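Long-range contacts in putative laminarinase (Phanerochaete chrysosporium, PDB 2W39), which probably hydrolyses beta-glucans such as laminarin and lichenin as an extracellular family 16 glycoside hydrolase of a white-rot fungus: residues D25-R30 and N250-G255; G29-V34 and R69-I74; V116-G121 and G185-E190; K197-P202 and G225-F230. All coordinates share one frame; numbering follows the deposited sequence. Where two conformers were deposited one is given.

Interaction 1. Residues D25-R30 and N250-G255; sequences DPTHGR and NLTFCG. With BGC (beta-D-glucopyranose), chain B; LGC (D-glucono-1,5-lactone), chain D.
Asp-25 OD2 is gripped by three donors: the hydroxyl of Thr-252, the hydroxyl of Thr-27 and the backbone N of Gly-29. Thr-252 OG1 gives its proton to Asp-25 OD2 at 2.8 Å, coming from well above the carboxylate plane, whereas Thr-27 OG1 arrives on the syn side and Gly-29 N on the anti side, both nearer the plane. Chi1 of -165° in Thr-252 sets OG1 opposite the backbone N, within bonding distance of the carboxylate. The other carboxylate oxygen, OD1, takes the N-H of Thr-27 in an Asx turn; together with the three bonds on OD2, this restrains the rotation of the carboxylate. Further on, Arg-30 N bonds to Phe-253 O at 2.7 Å. Gly-29 CA lies 3.0 Å from Phe-253 O, an approach that leaves little room for a side chain. Gly-255 CA similarly packs 3.3 Å from Thr-27 O. Cys-254, against Arg-30 CB, is tied by a disulfide to Cys-273, while the Arg-30 guanidinium bonds to Asn-278. Thr-27 CG2 meets O3 of the lactone at 3.3 Å, placing this type I turn, docked on the end of strand 246-253, in the wall of the sugar-binding cleft of the GH16 beta-sandwich.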
# COMPACT_ATOMS: atom_id res chain seq x y z
N ASP A 25 7.95 0.11 -14.54
CA ASP A 25 7.10 -0.50 -13.53
C ASP A 25 7.36 -2.01 -13.46
O ASP A 25 7.16 -2.73 -14.44
CB ASP A 25 5.63 -0.26 -13.83
CG ASP A 25 4.72 -0.81 -12.75
OD1 ASP A 25 5.26 -1.00 -11.63
OD2 ASP A 25 3.53 -1.09 -13.03
N PRO A 26 7.80 -2.53 -12.29
CA PRO A 26 7.96 -3.99 -12.18
C PRO A 26 6.66 -4.76 -12.45
O PRO A 26 6.73 -5.92 -12.86
CB PRO A 26 8.45 -4.17 -10.74
CG PRO A 26 9.08 -2.86 -10.39
CD PRO A 26 8.22 -1.84 -11.06
N THR A 27 5.50 -4.13 -12.24
CA THR A 27 4.22 -4.77 -12.48
C THR A 27 3.63 -4.45 -13.86
O THR A 27 2.47 -4.75 -14.12
CB THR A 27 3.20 -4.51 -11.34
OG1 THR A 27 3.14 -3.12 -11.05
CG2 THR A 27 3.63 -5.23 -10.09
N HIS A 28 4.45 -3.86 -14.74
CA HIS A 28 4.10 -3.75 -16.17
C HIS A 28 2.85 -2.90 -16.44
O HIS A 28 2.13 -3.13 -17.41
CB HIS A 28 3.97 -5.14 -16.81
CG HIS A 28 5.16 -6.00 -16.54
ND1 HIS A 28 5.11 -7.05 -15.65
CD2 HIS A 28 6.44 -5.91 -16.95
CE1 HIS A 28 6.31 -7.62 -15.58
NE2 HIS A 28 7.13 -6.93 -16.34
N GLY A 29 2.61 -1.90 -15.60
CA GLY A 29 1.46 -1.04 -15.76
C GLY A 29 1.59 0.02 -16.84
O GLY A 29 2.69 0.25 -17.38
N ARG A 30 0.47 0.66 -17.16
CA ARG A 30 0.44 1.74 -18.13
C ARG A 30 0.77 3.04 -17.40
O ARG A 30 -0.08 3.93 -17.22
CB ARG A 30 -0.92 1.79 -18.81
CG ARG A 30 -1.05 2.81 -19.92
CD ARG A 30 -0.00 2.64 -21.02
NE ARG A 30 -0.20 3.66 -22.04
CZ ARG A 30 0.75 4.10 -22.86
NH1 ARG A 30 1.98 3.60 -22.82
NH2 ARG A 30 0.43 5.03 -23.75
N ASN A 250 2.77 3.98 -3.77
CA ASN A 250 2.76 4.16 -5.23
C ASN A 250 1.37 4.12 -5.81
O ASN A 250 0.41 3.74 -5.14
CB ASN A 250 3.63 3.09 -5.93
CG ASN A 250 3.02 1.72 -5.86
OD1 ASN A 250 3.11 1.05 -4.82
ND2 ASN A 250 2.34 1.30 -6.93
N LEU A 251 1.30 4.49 -7.08
CA LEU A 251 0.09 4.31 -7.86
C LEU A 251 0.50 3.90 -9.27
O LEU A 251 1.14 4.67 -9.98
CB LEU A 251 -0.71 5.62 -7.90
CG LEU A 251 -1.87 5.65 -8.90
CD1 LEU A 251 -2.92 4.58 -8.60
CD2 LEU A 251 -2.49 7.05 -8.93
N THR A 252 0.16 2.67 -9.64
CA THR A 252 0.28 2.24 -11.03
C THR A 252 -1.11 2.10 -11.66
O THR A 252 -2.13 2.31 -10.98
CB THR A 252 1.18 0.97 -11.19
OG1 THR A 252 1.53 0.87 -12.58
CG2 THR A 252 0.52 -0.31 -10.70
N PHE A 253 -1.15 1.77 -12.95
CA PHE A 253 -2.41 1.60 -13.68
C PHE A 253 -2.31 0.35 -14.53
O PHE A 253 -1.26 0.09 -15.12
CB PHE A 253 -2.72 2.79 -14.60
CG PHE A 253 -2.47 4.13 -13.97
CD1 PHE A 253 -1.29 4.82 -14.24
CD2 PHE A 253 -3.39 4.68 -13.10
CE1 PHE A 253 -1.03 6.06 -13.63
CE2 PHE A 253 -3.15 5.91 -12.50
CZ PHE A 253 -1.97 6.60 -12.77
N CYS A 254 -3.39 -0.43 -14.61
CA CYS A 254 -3.44 -1.64 -15.43
C CYS A 254 -2.37 -2.63 -14.95
O CYS A 254 -2.27 -2.88 -13.75
CB CYS A 254 -3.30 -1.29 -16.93
SG CYS A 254 -4.46 0.01 -17.46
N GLY A 255 -1.57 -3.20 -15.85
CA GLY A 255 -0.51 -4.10 -15.43
C GLY A 255 -0.98 -5.47 -15.00
O GLY A 255 -2.11 -5.87 -15.27
C2 BGC B . 3.26 -7.35 -5.95
C3 BGC B . 4.34 -6.29 -6.16
C4 BGC B . 3.66 -4.94 -6.33
C5 BGC B . 3.04 -4.59 -4.98
C6 BGC B . 2.42 -3.20 -5.00
C1 BGC B . 2.07 -6.92 -5.06
O1 BGC B . 0.84 -7.22 -5.74
O2 BGC B . 3.86 -8.54 -5.41
O3 BGC B . 5.16 -6.60 -7.30
O4 BGC B . 4.60 -3.93 -6.72
O5 BGC B . 2.03 -5.55 -4.63
O6 BGC B . 1.11 -3.27 -5.59
C1 LGC D . 2.59 -7.10 -4.98
C2 LGC D . 3.71 -7.42 -5.93
O5 LGC D . 2.35 -5.76 -4.46
O1 LGC D . 1.84 -8.00 -4.62
O2 LGC D . 4.51 -8.50 -5.43
C3 LGC D . 4.55 -6.17 -6.22
O3 LGC D . 5.29 -6.35 -7.44
C4 LGC D . 3.65 -4.94 -6.31
O4 LGC D . 4.35 -3.82 -6.84
C5 LGC D . 3.14 -4.65 -4.90
C6 LGC D . 2.31 -3.39 -4.75
O6 LGC D . 1.19 -3.36 -5.65

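Interaction 2. Residues G29-V34 and R69-I74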
# COMPACT_ATOMS: atom_id res chain seq x y z
N GLY A 29 2.61 -1.90 -15.60
CA GLY A 29 1.46 -1.04 -15.76
C GLY A 29 1.59 0.02 -16.84
O GLY A 29 2.69 0.25 -17.38
N ARG A 30 0.47 0.66 -17.16
CA ARG A 30 0.44 1.74 -18.13
C ARG A 30 0.77 3.04 -17.40
O ARG A 30 -0.08 3.93 -17.22
CB ARG A 30 -0.92 1.79 -18.81
CG ARG A 30 -1.05 2.81 -19.92
CD ARG A 30 -0.00 2.64 -21.02
NE ARG A 30 -0.20 3.66 -22.04
CZ ARG A 30 0.75 4.10 -22.86
NH1 ARG A 30 1.98 3.60 -22.82
NH2 ARG A 30 0.43 5.03 -23.75
N VAL A 31 2.02 3.12 -16.94
CA VAL A 31 2.46 4.16 -16.02
C VAL A 31 3.82 4.66 -16.43
O VAL A 31 4.65 3.91 -16.95
CB VAL A 31 2.50 3.61 -14.55
CG1 VAL A 31 3.64 2.60 -14.33
CG2 VAL A 31 2.62 4.76 -13.54
N ASN A 32 4.05 5.95 -16.19
CA ASN A 32 5.37 6.54 -16.31
C ASN A 32 5.74 7.10 -14.94
O ASN A 32 5.24 8.16 -14.55
CB ASN A 32 5.38 7.64 -17.37
CG ASN A 32 6.77 8.18 -17.62
OD1 ASN A 32 7.69 7.43 -17.91
ND2 ASN A 32 6.93 9.48 -17.48
N TYR A 33 6.58 6.37 -14.21
CA TYR A 33 6.99 6.80 -12.89
C TYR A 33 8.08 7.86 -13.02
O TYR A 33 9.15 7.60 -13.55
CB TYR A 33 7.53 5.60 -12.13
CG TYR A 33 6.50 4.71 -11.48
CD1 TYR A 33 5.40 5.24 -10.79
CD2 TYR A 33 6.67 3.32 -11.48
CE1 TYR A 33 4.48 4.40 -10.14
CE2 TYR A 33 5.76 2.48 -10.82
CZ TYR A 33 4.69 3.03 -10.13
OH TYR A 33 3.80 2.25 -9.43
N VAL A 34 7.77 9.06 -12.53
CA VAL A 34 8.67 10.20 -12.66
C VAL A 34 9.52 10.39 -11.42
O VAL A 34 9.17 9.94 -10.33
CB VAL A 34 7.90 11.48 -13.02
CG1 VAL A 34 7.17 11.29 -14.35
CG2 VAL A 34 6.94 11.89 -11.91
N ARG A 69 0.75 6.77 -18.14
CA ARG A 69 0.26 7.94 -17.43
C ARG A 69 1.24 8.30 -16.32
O ARG A 69 1.66 7.44 -15.54
CB ARG A 69 -1.14 7.68 -16.87
CG ARG A 69 -1.81 8.90 -16.25
CD ARG A 69 -3.33 8.81 -16.20
NE ARG A 69 -3.91 8.90 -17.55
CZ ARG A 69 -3.97 10.01 -18.29
NH1 ARG A 69 -3.52 11.18 -17.83
NH2 ARG A 69 -4.47 9.93 -19.51
N ASN A 70 1.62 9.57 -16.23
CA ASN A 70 2.57 9.97 -15.21
C ASN A 70 2.01 9.73 -13.81
O ASN A 70 0.84 10.02 -13.52
CB ASN A 70 2.95 11.44 -15.31
CG ASN A 70 3.82 11.75 -16.52
OD1 ASN A 70 4.42 10.88 -17.13
ND2 ASN A 70 3.91 13.05 -16.84
N SER A 71 2.86 9.16 -12.95
CA SER A 71 2.50 8.87 -11.57
C SER A 71 3.79 8.78 -10.76
O SER A 71 4.88 9.03 -11.30
CB SER A 71 1.70 7.56 -11.52
OG SER A 71 1.11 7.41 -10.24
N VAL A 72 3.65 8.40 -9.50
CA VAL A 72 4.79 8.36 -8.60
C VAL A 72 4.82 7.08 -7.78
O VAL A 72 3.78 6.49 -7.45
CB VAL A 72 4.85 9.61 -7.68
CG1 VAL A 72 5.00 10.90 -8.50
CG2 VAL A 72 3.66 9.69 -6.75
N ARG A 73 6.05 6.70 -7.41
CA ARG A 73 6.35 5.57 -6.53
C ARG A 73 7.45 6.08 -5.61
O ARG A 73 8.58 6.29 -6.04
CB ARG A 73 6.81 4.38 -7.37
CG ARG A 73 7.35 3.21 -6.55
CD ARG A 73 7.45 1.97 -7.39
NE ARG A 73 8.28 0.94 -6.76
CZ ARG A 73 8.15 -0.37 -6.99
NH1 ARG A 73 7.14 -0.85 -7.69
NH2 ARG A 73 9.01 -1.21 -6.44
N ILE A 74 7.10 6.33 -4.36
CA ILE A 74 8.07 6.86 -3.41
C ILE A 74 8.53 5.78 -2.47
O ILE A 74 7.77 4.88 -2.11
CB ILE A 74 7.53 8.13 -2.67
CG1 ILE A 74 6.37 7.85 -1.68
CG2 ILE A 74 7.17 9.24 -3.68
CD1 ILE A 74 6.09 9.00 -0.72
O HOH W 1 4.66 -0.26 -9.14
O HOH W 2 8.12 7.72 -9.07
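Arg-69 opens the pairing: its N bonds to Arg-30 O, and its own carbonyl O accepts from Asn-32 N at 2.9 Å, the alternation expected of parallel strands. Its guanidinium leads away to Asp-57, in a salt bridge, and to Val-277 O. At Asn-70 the side chains join in. Asn-32 ND2 donates to Asn-70 OD1 at 2.9 Å, nearly straight (165°) and within the Asn-32 amide plane; the two amides run side by side with their planes 42° apart. Ser-71 bonds through N to Asn-32 O and through O to Val-34 N, while its CB touches Val-31 CG2 at 3.6 Å; its hydroxyl turns to Leu-251 O. Val-72 CG1 then packs on Val-34 CG2 at 4.0 Å. Arg-73 sets CB over one face of the Tyr-33 ring, 3.7 Å from its centroid, in a CH-pi contact; Val-31 CG2 lies over the opposite face, toward the rim, and the ring is held between the two. An extended chain and a chi1 of 172° carry CD of Arg-73 past CZ of the ring. Beyond it a single water joins Tyr-33 OH to Arg-73 NH1, 2.9 Å from the latter. Salt bridges to Glu-21 and Glu-107 hold the guanidinium, whose NH2 bonds to a bound glucose. This is a parallel pairing in the mixed sheet of the GH16 beta-sandwich, reaching into the glucan-binding cleft.

Interaction 3. Residues V116-G121 and G185-E190; sequences VDIIEG and GWYAME. With BGC (beta-D-glucopyranose), chain B; LGC (D-glucono-1,5-lactone), chain D.
The first torsions of Ile-119 and Tyr-187 bring an aliphatic branch onto an aromatic face: in each, the gamma carbon stands anti to the carbonyl carbon (CG1 at -51° in Ile-119, CG at -86° in Tyr-187). Ile-119 CG1 thereby sits over the phenol ring, 3.7 Å from its centroid and 20° off the ring normal, in a CH-pi contact displaced toward the CD1 rim. CD1 of the same isoleucine continues outward, 3.5 Å from Tyr-187 CD1. The neighbouring Ile-118 slides past the tyrosine in the opposite direction, its CG2 branch 4.0 Å from Tyr-187 CB. Its other branch crosses Met-189 at about a right angle and places CD1 3.8 Å from Met-189 CB. Were Tyr-187 replaced by an alanine, a gap would probably open beside Ile-119, and Ser-174 O, which the phenol OH now engages, would lose that partner. The far face of strand 115-120 serves the sugar, where glucose and lactone are modelled in the same place as overlapping alternatives. In the glucose copy Glu-120 OE2, also bonded to Trp-99 NE1, lies 2.6 Å from O1; in the lactone copy Asp-117 OD1 is 3.2 Å from O5. Ile-118 and Ile-119 both face Ala-102 in a classic beta bulge, so two consecutive isoleucines turn inward between acids on the cleft side. Their apolar packing joins the two sheets of the GH16 beta-sandwich behind the sugar pocket.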
# COMPACT_ATOMS: atom_id res chain seq x y z
N VAL A 116 5.49 -7.11 2.40
CA VAL A 116 4.20 -7.02 3.07
C VAL A 116 3.41 -5.88 2.46
O VAL A 116 3.83 -4.72 2.49
CB VAL A 116 4.30 -6.89 4.62
CG1 VAL A 116 5.26 -5.77 5.03
CG2 VAL A 116 2.89 -6.67 5.21
N ASP A 117 2.25 -6.23 1.92
CA ASP A 117 1.33 -5.25 1.33
C ASP A 117 0.33 -4.87 2.39
O ASP A 117 -0.37 -5.73 2.92
CB ASP A 117 0.64 -5.83 0.11
CG ASP A 117 1.63 -6.39 -0.90
OD1 ASP A 117 2.60 -5.67 -1.24
OD2 ASP A 117 1.48 -7.54 -1.31
N ILE A 118 0.30 -3.58 2.73
CA ILE A 118 -0.51 -3.07 3.83
C ILE A 118 -1.84 -2.51 3.30
O ILE A 118 -2.90 -2.83 3.83
CB ILE A 118 0.28 -1.99 4.62
CG1 ILE A 118 1.59 -2.61 5.16
CG2 ILE A 118 -0.59 -1.42 5.72
CD1 ILE A 118 2.59 -1.57 5.70
N ILE A 119 -1.75 -1.67 2.27
CA ILE A 119 -2.90 -1.18 1.53
C ILE A 119 -2.70 -1.59 0.09
O ILE A 119 -1.68 -1.30 -0.50
CB ILE A 119 -3.03 0.35 1.59
CG1 ILE A 119 -2.95 0.86 3.05
CG2 ILE A 119 -4.33 0.78 0.89
CD1 ILE A 119 -2.95 2.38 3.19
N GLU A 120 -3.68 -2.28 -0.49
CA GLU A 120 -3.56 -2.66 -1.90
C GLU A 120 -4.89 -3.12 -2.46
O GLU A 120 -5.64 -3.85 -1.81
CB GLU A 120 -2.58 -3.84 -2.07
CG GLU A 120 -2.16 -4.01 -3.52
CD GLU A 120 -1.26 -5.21 -3.79
OE1 GLU A 120 -1.10 -6.07 -2.90
OE2 GLU A 120 -0.74 -5.28 -4.92
N GLY A 121 -5.17 -2.72 -3.70
CA GLY A 121 -6.29 -3.27 -4.45
C GLY A 121 -6.24 -2.74 -5.86
O GLY A 121 -5.28 -2.07 -6.26
N GLY A 185 -8.79 6.74 6.90
CA GLY A 185 -8.57 6.08 8.18
C GLY A 185 -7.10 5.80 8.40
O GLY A 185 -6.24 6.40 7.75
N TRP A 186 -6.84 4.89 9.33
CA TRP A 186 -5.48 4.58 9.74
C TRP A 186 -5.18 3.13 9.44
O TRP A 186 -5.99 2.22 9.71
CB TRP A 186 -5.29 4.79 11.24
CG TRP A 186 -5.45 6.20 11.70
CD1 TRP A 186 -4.44 7.12 11.85
CD2 TRP A 186 -6.66 6.84 12.12
NE1 TRP A 186 -4.96 8.30 12.33
CE2 TRP A 186 -6.32 8.16 12.50
CE3 TRP A 186 -8.00 6.43 12.19
CZ2 TRP A 186 -7.26 9.07 12.98
CZ3 TRP A 186 -8.95 7.35 12.68
CH2 TRP A 186 -8.57 8.65 13.06
N TYR A 187 -4.01 2.89 8.86
CA TYR A 187 -3.44 1.55 8.73
C TYR A 187 -2.20 1.49 9.58
O TYR A 187 -1.33 2.38 9.49
CB TYR A 187 -3.09 1.24 7.28
CG TYR A 187 -4.27 0.68 6.50
CD1 TYR A 187 -5.12 1.51 5.76
CD2 TYR A 187 -4.54 -0.69 6.54
CE1 TYR A 187 -6.20 0.96 5.05
CE2 TYR A 187 -5.63 -1.22 5.87
CZ TYR A 187 -6.45 -0.39 5.13
OH TYR A 187 -7.52 -0.97 4.49
N ALA A 188 -2.07 0.44 10.39
CA ALA A 188 -0.86 0.23 11.20
C ALA A 188 -0.37 -1.18 10.96
O ALA A 188 -1.16 -2.13 10.86
CB ALA A 188 -1.17 0.45 12.67
N MET A 189 0.95 -1.34 10.88
CA MET A 189 1.55 -2.65 10.66
C MET A 189 2.65 -2.83 11.69
O MET A 189 3.53 -1.97 11.79
CB MET A 189 2.09 -2.74 9.23
CG MET A 189 2.61 -4.10 8.77
SD MET A 189 4.19 -4.59 9.51
CE MET A 189 5.28 -3.35 8.84
N GLU A 190 2.56 -3.91 12.47
CA GLU A 190 3.62 -4.31 13.40
C GLU A 190 4.31 -5.54 12.85
O GLU A 190 3.66 -6.55 12.56
CB GLU A 190 3.04 -4.60 14.79
CG GLU A 190 4.11 -5.10 15.78
CD GLU A 190 3.58 -5.45 17.15
OE1 GLU A 190 2.35 -5.58 17.30
OE2 GLU A 190 4.42 -5.63 18.07
C2 BGC B . 3.26 -7.35 -5.95
C3 BGC B . 4.34 -6.29 -6.16
C4 BGC B . 3.66 -4.94 -6.33
C5 BGC B . 3.04 -4.59 -4.98
C6 BGC B . 2.42 -3.20 -5.00
C1 BGC B . 2.07 -6.92 -5.06
O1 BGC B . 0.84 -7.22 -5.74
O2 BGC B . 3.86 -8.54 -5.41
O3 BGC B . 5.16 -6.60 -7.30
O4 BGC B . 4.60 -3.93 -6.72
O5 BGC B . 2.03 -5.55 -4.63
O6 BGC B . 1.11 -3.27 -5.59
C1 LGC D . 2.59 -7.10 -4.98
C2 LGC D . 3.71 -7.42 -5.93
O5 LGC D . 2.35 -5.76 -4.46
O1 LGC D . 1.84 -8.00 -4.62
O2 LGC D . 4.51 -8.50 -5.43
C3 LGC D . 4.55 -6.17 -6.22
O3 LGC D . 5.29 -6.35 -7.44
C4 LGC D . 3.65 -4.94 -6.31
O4 LGC D . 4.35 -3.82 -6.84
C5 LGC D . 3.14 -4.65 -4.90
C6 LGC D . 2.31 -3.39 -4.75
O6 LGC D . 1.19 -3.36 -5.65

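Interaction 4. Residues K197-P202 and G225-F230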
# COMPACT_ATOMS: atom_id res chain seq x y z
N LYS A 197 1.40 -8.13 11.79
CA LYS A 197 -0.00 -7.77 12.01
C LYS A 197 -0.31 -6.48 11.27
O LYS A 197 0.53 -5.57 11.22
CB LYS A 197 -0.30 -7.55 13.49
CG LYS A 197 -0.31 -8.83 14.32
CD LYS A 197 -0.45 -8.57 15.80
CE LYS A 197 -0.31 -9.87 16.59
NZ LYS A 197 -0.40 -9.65 18.06
N VAL A 198 -1.52 -6.39 10.71
CA VAL A 198 -2.02 -5.13 10.17
C VAL A 198 -3.36 -4.84 10.84
O VAL A 198 -4.21 -5.73 10.96
CB VAL A 198 -2.22 -5.19 8.63
CG1 VAL A 198 -2.77 -3.88 8.10
CG2 VAL A 198 -0.92 -5.52 7.91
N TRP A 199 -3.53 -3.58 11.25
CA TRP A 199 -4.83 -3.10 11.73
C TRP A 199 -5.32 -2.01 10.79
O TRP A 199 -4.55 -1.12 10.40
CB TRP A 199 -4.71 -2.44 13.10
CG TRP A 199 -4.36 -3.30 14.26
CD1 TRP A 199 -5.21 -3.78 15.21
CD2 TRP A 199 -3.04 -3.72 14.65
NE1 TRP A 199 -4.51 -4.50 16.16
CE2 TRP A 199 -3.18 -4.48 15.84
CE3 TRP A 199 -1.75 -3.52 14.11
CZ2 TRP A 199 -2.07 -5.03 16.51
CZ3 TRP A 199 -0.67 -4.07 14.77
CH2 TRP A 199 -0.83 -4.81 15.96
N PHE A 200 -6.62 -2.05 10.47
CA PHE A 200 -7.29 -0.94 9.84
C PHE A 200 -8.34 -0.36 10.78
O PHE A 200 -9.15 -1.11 11.30
CB PHE A 200 -8.00 -1.36 8.55
CG PHE A 200 -8.85 -0.27 8.00
CD1 PHE A 200 -8.28 0.96 7.65
CD2 PHE A 200 -10.24 -0.40 7.91
CE1 PHE A 200 -9.06 2.00 7.18
CE2 PHE A 200 -11.02 0.68 7.45
CZ PHE A 200 -10.40 1.84 7.09
N PHE A 201 -8.33 0.96 10.95
CA PHE A 201 -9.39 1.69 11.66
C PHE A 201 -9.95 2.78 10.77
O PHE A 201 -9.21 3.65 10.34
CB PHE A 201 -8.88 2.30 12.97
CG PHE A 201 -8.52 1.27 13.98
CD1 PHE A 201 -7.22 0.81 14.10
CD2 PHE A 201 -9.51 0.70 14.78
CE1 PHE A 201 -6.90 -0.20 15.01
CE2 PHE A 201 -9.19 -0.28 15.69
CZ PHE A 201 -7.89 -0.73 15.80
N PRO A 202 -11.26 2.72 10.47
CA PRO A 202 -11.96 3.79 9.76
C PRO A 202 -11.79 5.16 10.42
O PRO A 202 -11.65 5.26 11.65
CB PRO A 202 -13.43 3.35 9.85
CG PRO A 202 -13.34 1.84 9.88
CD PRO A 202 -12.16 1.59 10.77
N GLY A 225 -6.13 -4.13 20.42
CA GLY A 225 -7.17 -5.08 20.04
C GLY A 225 -6.70 -6.04 18.94
O GLY A 225 -5.55 -6.05 18.52
N THR A 226 -7.63 -6.84 18.47
CA THR A 226 -7.34 -7.86 17.48
C THR A 226 -6.98 -7.23 16.13
O THR A 226 -7.68 -6.33 15.66
CB THR A 226 -8.56 -8.77 17.37
OG1 THR A 226 -8.70 -9.43 18.63
CG2 THR A 226 -8.41 -9.79 16.27
N PRO A 227 -5.91 -7.72 15.49
CA PRO A 227 -5.54 -7.18 14.19
C PRO A 227 -6.54 -7.55 13.09
O PRO A 227 -7.28 -8.53 13.18
CB PRO A 227 -4.17 -7.82 13.92
CG PRO A 227 -4.22 -9.11 14.66
CD PRO A 227 -4.99 -8.79 15.93
N THR A 228 -6.54 -6.75 12.03
CA THR A 228 -7.32 -7.05 10.85
C THR A 228 -6.73 -8.24 10.08
O THR A 228 -7.46 -9.13 9.64
CB THR A 228 -7.39 -5.80 9.96
OG1 THR A 228 -7.87 -4.69 10.74
CG2 THR A 228 -8.31 -6.03 8.79
N ALA A 229 -5.40 -8.23 9.92
CA ALA A 229 -4.67 -9.35 9.33
C ALA A 229 -3.58 -9.77 10.30
O ALA A 229 -2.89 -8.94 10.88
CB ALA A 229 -4.04 -8.96 7.98
N PHE A 230 -3.43 -11.08 10.46
CA PHE A 230 -2.42 -11.69 11.34
C PHE A 230 -1.69 -12.75 10.54
O PHE A 230 -2.31 -13.64 9.93
CB PHE A 230 -3.14 -12.31 12.54
CG PHE A 230 -2.25 -12.96 13.60
CD1 PHE A 230 -2.76 -14.01 14.35
CD2 PHE A 230 -0.97 -12.50 13.90
CE1 PHE A 230 -2.02 -14.61 15.35
CE2 PHE A 230 -0.22 -13.08 14.92
CZ PHE A 230 -0.76 -14.14 15.64
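Trp-199 NE1 donates an almost straight bond (173°) to Gly-225 O at 3.0 Å; the acceptor lies in the indole plane, though the N-H meets it from above its carbonyl plane. Pro-227 covers one face of the same indole, its CA 3.7 Å from the centroid of the five-membered ring in a CH-pi contact. Putting a leucine at Trp-199 would probably leave Gly-225 O without its donor and Pro-227 without the flat surface it rests on, setting the loop free to shift. One residue further along the strand, Phe-200 N donates to Thr-228 OG1 at 2.9 Å, a side chain standing in for a backbone acceptor. Lys-197 lies alongside Phe-230, pointing the same way, with CE 3.6 Å from Phe-230 CE2, while its CB and CG rest on Pro-227. Behind these contacts stands the backbone: Val-198 and Ala-229 form an antiparallel hydrogen-bonded pair, Val-198 N reaching Ala-229 O at 2.9 Å and Ala-229 N returning to Val-198 O. Thr-228 N adds a weak bond to that oxygen, and Thr-228 and Ala-229, both facing Val-198, make a classic beta bulge. Further out, Trp-224 meets Trp-199 edge to face, and Met-130 packs against Val-198, Thr-228 and Ala-229. The loop is thus fixed by directional side-chain bonds where strand pairing stops, which suggests that these bonds help set its path.

How the interactions relate
Interactions 1 and 2 share Gly-29 and Arg-30 and work on neighbouring strands, 246-253 and 69-76, of the mixed sheet; Asn-250, Leu-251 and Thr-252 of one touch Val-31, Tyr-33 and Ser-71 of the other. Interactions 3 and 4 are likewise neighbours, joined by the pairing of strands 185-191 and 195-202 and by the touching rings of Tyr-187 and Phe-200. Interaction 3 is wholly buried, apolar and spans the two sheets; 2 and 4 are largely buried but rich in polar bonds, and 1 is partly exposed. Interactions 1, 2 and 3 all reach the sugar site; 4, with its exposed loop, lies away from it, about 27 Å from interaction 1 between centres, across the chain's middle.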